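Local coordinates for protein erythrocyte binding antigen 140 (Plasmodium falciparum, PDB 4GF2) that probably binds a host receptor on the erythrocyte surface during invasion by the malaria parasite, this chain holding its two Duffy-binding domains, at residues A[29-37]-A[232-242]. The protein carries 3 engineered substitutions. Numbering follows the deposited sequence.
Sequences SEKITVCVP and QMEVLTNLYKK
In the first Duffy-binding domain of this largely helical chain, a two-stranded antiparallel sheet, 23-27 with 33-37, packs one strand across the C-terminal part of the long helix 213-242, a worked example of a small sheet seated on a helix largely by apolar side chains. The axes come within 7.7 Å at 110°, and no hydrogen bond joins the segments. C35 and V235 meet at the middle: SG, which closes a disulfide with C25 of the partner strand, rests on V235 CG1 at 3.7 Å. The other methyl, V235 CG2, meets T33 CG2 at 3.6 Å, the two side chains crossing nearly at right angles; V235 thus touches T33 and C35, the neighbours of V34, with its two methyls. One turn on, L239 puts CD1 against V34 CG1 (3.8 Å) and against the backbone T33 O (3.7 Å). Just ahead of the strand, chi1 of I32, -62°, sets CG1 beside the backbone N and leaves CG2 anti to it, facing L239 CD2. L239 also touches I176 of helix 175-202 and, with V34, M106 of a loop. L236 closes the other flank, its CD2 4.0 Å from C35 CB.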
loop_
_atom_site.group_PDB
_atom_site.type_symbol
_atom_site.label_atom_id
_atom_site.label_comp_id
_atom_site.label_asym_id
_atom_site.label_seq_id
_atom_site.Cartn_x
_atom_site.Cartn_y
_atom_site.Cartn_z
ATOM N N SER A 29 17.941 30.339 2.116
ATOM C CA SER A 29 17.767 31.335 3.171
ATOM C C SER A 29 16.415 32.040 3.095
ATOM O O SER A 29 15.856 32.426 4.117
ATOM C CB SER A 29 18.893 32.370 3.116
ATOM O OG SER A 29 18.926 33.022 1.858
ATOM N N GLU A 30 15.888 32.200 1.886
ATOM C CA GLU A 30 14.617 32.892 1.702
ATOM C C GLU A 30 13.424 31.953 1.857
ATOM O O GLU A 30 12.323 32.262 1.404
ATOM C CB GLU A 30 14.568 33.553 0.324
ATOM C CG GLU A 30 15.751 34.454 0.027
ATOM C CD GLU A 30 15.696 35.038 -1.372
ATOM O OE1 GLU A 30 14.578 35.261 -1.881
ATOM O OE2 GLU A 30 16.773 35.267 -1.964
ATOM N N LYS A 31 13.643 30.806 2.495
ATOM C CA LYS A 31 12.585 29.819 2.695
ATOM C C LYS A 31 12.085 29.264 1.363
ATOM O O LYS A 31 11.026 28.638 1.299
ATOM C CB LYS A 31 11.418 30.435 3.472
ATOM C CG LYS A 31 11.807 31.007 4.824
ATOM C CD LYS A 31 10.682 31.844 5.412
ATOM C CE LYS A 31 11.080 32.466 6.739
ATOM N NZ LYS A 31 10.048 33.417 7.239
ATOM N N ILE A 32 12.851 29.496 0.302
ATOM C CA ILE A 32 12.491 29.016 -1.027
ATOM C C ILE A 32 13.107 27.645 -1.277
ATOM O O ILE A 32 14.305 27.449 -1.067
ATOM C CB ILE A 32 12.985 29.981 -2.123
ATOM C CG1 ILE A 32 12.334 31.357 -1.961
ATOM C CG2 ILE A 32 12.699 29.419 -3.511
ATOM C CD1 ILE A 32 10.833 31.353 -2.146
ATOM N N THR A 33 12.288 26.697 -1.722
ATOM C CA THR A 33 12.781 25.371 -2.082
ATOM C C THR A 33 13.408 25.382 -3.476
ATOM O O THR A 33 12.859 25.968 -4.409
ATOM C CB THR A 33 11.654 24.318 -2.051
ATOM O OG1 THR A 33 11.212 24.122 -0.705
ATOM C CG2 THR A 33 12.139 22.987 -2.607
ATOM N N VAL A 34 14.564 24.736 -3.600
ATOM C CA VAL A 34 15.208 24.533 -4.893
ATOM C C VAL A 34 15.725 23.102 -5.000
ATOM O O VAL A 34 16.020 22.466 -3.990
ATOM C CB VAL A 34 16.394 25.502 -5.112
ATOM C CG1 VAL A 34 15.902 26.931 -5.263
ATOM C CG2 VAL A 34 17.399 25.390 -3.972
ATOM N N CYS A 35 15.830 22.606 -6.232
ATOM C CA CYS A 35 16.355 21.273 -6.492
ATOM C C CYS A 35 17.636 21.372 -7.305
ATOM O O CYS A 35 17.619 21.797 -8.460
ATOM C CB CYS A 35 15.332 20.427 -7.251
ATOM S SG CYS A 35 13.833 20.059 -6.317
ATOM N N VAL A 36 18.743 20.966 -6.695
ATOM C CA VAL A 36 20.050 21.055 -7.322
ATOM C C VAL A 36 20.545 19.673 -7.741
ATOM O O VAL A 36 20.385 18.702 -7.005
ATOM C CB VAL A 36 21.067 21.677 -6.355
ATOM C CG1 VAL A 36 22.415 21.842 -7.032
ATOM C CG2 VAL A 36 20.557 23.015 -5.848
ATOM N N PRO A 37 21.148 19.576 -8.933
ATOM C CA PRO A 37 21.705 18.289 -9.358
ATOM C C PRO A 37 23.025 17.996 -8.652
ATOM O O PRO A 37 23.813 18.909 -8.407
ATOM C CB PRO A 37 21.927 18.487 -10.859
ATOM C CG PRO A 37 22.150 19.949 -11.016
ATOM C CD PRO A 37 21.321 20.623 -9.957
ATOM N N GLN A 232 9.801 17.003 -7.389
ATOM C CA GLN A 232 10.969 17.686 -7.935
ATOM C C GLN A 232 10.577 18.602 -9.086
ATOM O O GLN A 232 10.957 19.775 -9.113
ATOM C CB GLN A 232 12.018 16.674 -8.409
ATOM C CG GLN A 232 12.842 16.061 -7.285
ATOM C CD GLN A 232 13.875 15.066 -7.788
ATOM O OE1 GLN A 232 13.928 14.753 -8.978
ATOM N NE2 GLN A 232 14.704 14.567 -6.879
ATOM N N MET A 233 9.813 18.072 -10.034
ATOM C CA MET A 233 9.439 18.854 -11.202
ATOM C C MET A 233 8.555 20.029 -10.799
ATOM O O MET A 233 8.653 21.106 -11.377
ATOM C CB MET A 233 8.731 17.991 -12.246
ATOM C CG MET A 233 8.844 18.555 -13.661
ATOM S SD MET A 233 7.928 17.615 -14.896
ATOM C CE MET A 233 6.249 18.038 -14.467
ATOM N N GLU A 234 7.697 19.825 -9.806
ATOM C CA GLU A 234 6.863 20.912 -9.306
ATOM C C GLU A 234 7.747 22.085 -8.900
ATOM O O GLU A 234 7.547 23.208 -9.356
ATOM C CB GLU A 234 6.011 20.449 -8.123
ATOM C CG GLU A 234 4.840 19.564 -8.518
ATOM C CD GLU A 234 4.109 18.991 -7.316
ATOM O OE1 GLU A 234 4.375 19.446 -6.183
ATOM O OE2 GLU A 234 3.269 18.086 -7.505
ATOM N N VAL A 235 8.734 21.817 -8.053
ATOM C CA VAL A 235 9.667 22.849 -7.624
ATOM C C VAL A 235 10.277 23.558 -8.825
ATOM O O VAL A 235 10.159 24.772 -8.972
ATOM C CB VAL A 235 10.803 22.251 -6.779
ATOM C CG1 VAL A 235 11.962 23.239 -6.654
ATOM C CG2 VAL A 235 10.283 21.843 -5.410
ATOM N N LEU A 236 10.927 22.784 -9.684
ATOM C CA LEU A 236 11.624 23.333 -10.840
ATOM C C LEU A 236 10.684 24.138 -11.731
ATOM O O LEU A 236 11.055 25.194 -12.245
ATOM C CB LEU A 236 12.276 22.207 -11.650
ATOM C CG LEU A 236 13.392 21.433 -10.940
ATOM C CD1 LEU A 236 13.856 20.240 -11.775
ATOM C CD2 LEU A 236 14.562 22.355 -10.635
ATOM N N THR A 237 9.466 23.637 -11.906
ATOM C CA THR A 237 8.514 24.255 -12.817
ATOM C C THR A 237 7.969 25.553 -12.231
ATOM O O THR A 237 7.679 26.501 -12.963
ATOM C CB THR A 237 7.349 23.299 -13.154
ATOM O OG1 THR A 237 6.977 23.462 -14.526
ATOM C CG2 THR A 237 6.141 23.561 -12.266
ATOM N N ASN A 238 7.830 25.596 -10.909
ATOM C CA ASN A 238 7.383 26.809 -10.237
ATOM C C ASN A 238 8.485 27.858 -10.257
ATOM O O ASN A 238 8.220 29.045 -10.437
ATOM C CB ASN A 238 6.970 26.511 -8.796
ATOM C CG ASN A 238 5.794 25.557 -8.714
ATOM O OD1 ASN A 238 5.047 25.388 -9.678
ATOM N ND2 ASN A 238 5.621 24.929 -7.556
ATOM N N LEU A 239 9.725 27.412 -10.081
ATOM C CA LEU A 239 10.871 28.311 -10.123
ATOM C C LEU A 239 11.011 28.955 -11.499
ATOM O O LEU A 239 11.477 30.088 -11.620
ATOM C CB LEU A 239 12.153 27.562 -9.753
ATOM C CG LEU A 239 12.268 27.179 -8.277
ATOM C CD1 LEU A 239 13.462 26.279 -8.054
ATOM C CD2 LEU A 239 12.371 28.420 -7.400
ATOM N N TYR A 240 10.603 28.235 -12.538
ATOM C CA TYR A 240 10.625 28.790 -13.882
ATOM C C TYR A 240 9.672 29.974 -13.968
ATOM O O TYR A 240 10.082 31.089 -14.287
ATOM C CB TYR A 240 10.246 27.734 -14.919
ATOM C CG TYR A 240 10.329 28.247 -16.336
ATOM C CD1 TYR A 240 11.555 28.410 -16.965
ATOM C CD2 TYR A 240 9.181 28.574 -17.043
ATOM C CE1 TYR A 240 11.638 28.882 -18.260
ATOM C CE2 TYR A 240 9.255 29.046 -18.341
ATOM C CZ TYR A 240 10.483 29.197 -18.943
ATOM O OH TYR A 240 10.557 29.664 -20.231
ATOM N N LYS A 241 8.401 29.726 -13.672
ATOM C CA LYS A 241 7.388 30.774 -13.699
ATOM C C LYS A 241 7.826 31.965 -12.856
ATOM O O LYS A 241 7.744 33.111 -13.294
ATOM C CB LYS A 241 6.052 30.232 -13.185
ATOM C CG LYS A 241 5.383 29.239 -14.124
ATOM C CD LYS A 241 4.242 28.503 -13.437
ATOM C CE LYS A 241 3.546 27.542 -14.388
ATOM N NZ LYS A 241 2.622 26.613 -13.677
ATOM N N LYS A 242 8.303 31.683 -11.649
ATOM C CA LYS A 242 8.703 32.729 -10.715
ATOM C C LYS A 242 9.821 33.601 -11.278
ATOM O O LYS A 242 9.881 34.796 -11.001
ATOM C CB LYS A 242 9.148 32.111 -9.388
ATOM C CG LYS A 242 9.745 33.116 -8.424
ATOM C CD LYS A 242 9.979 32.514 -7.052
ATOM C CE LYS A 242 10.536 33.555 -6.093
ATOM N NZ LYS A 242 10.679 33.028 -4.709
#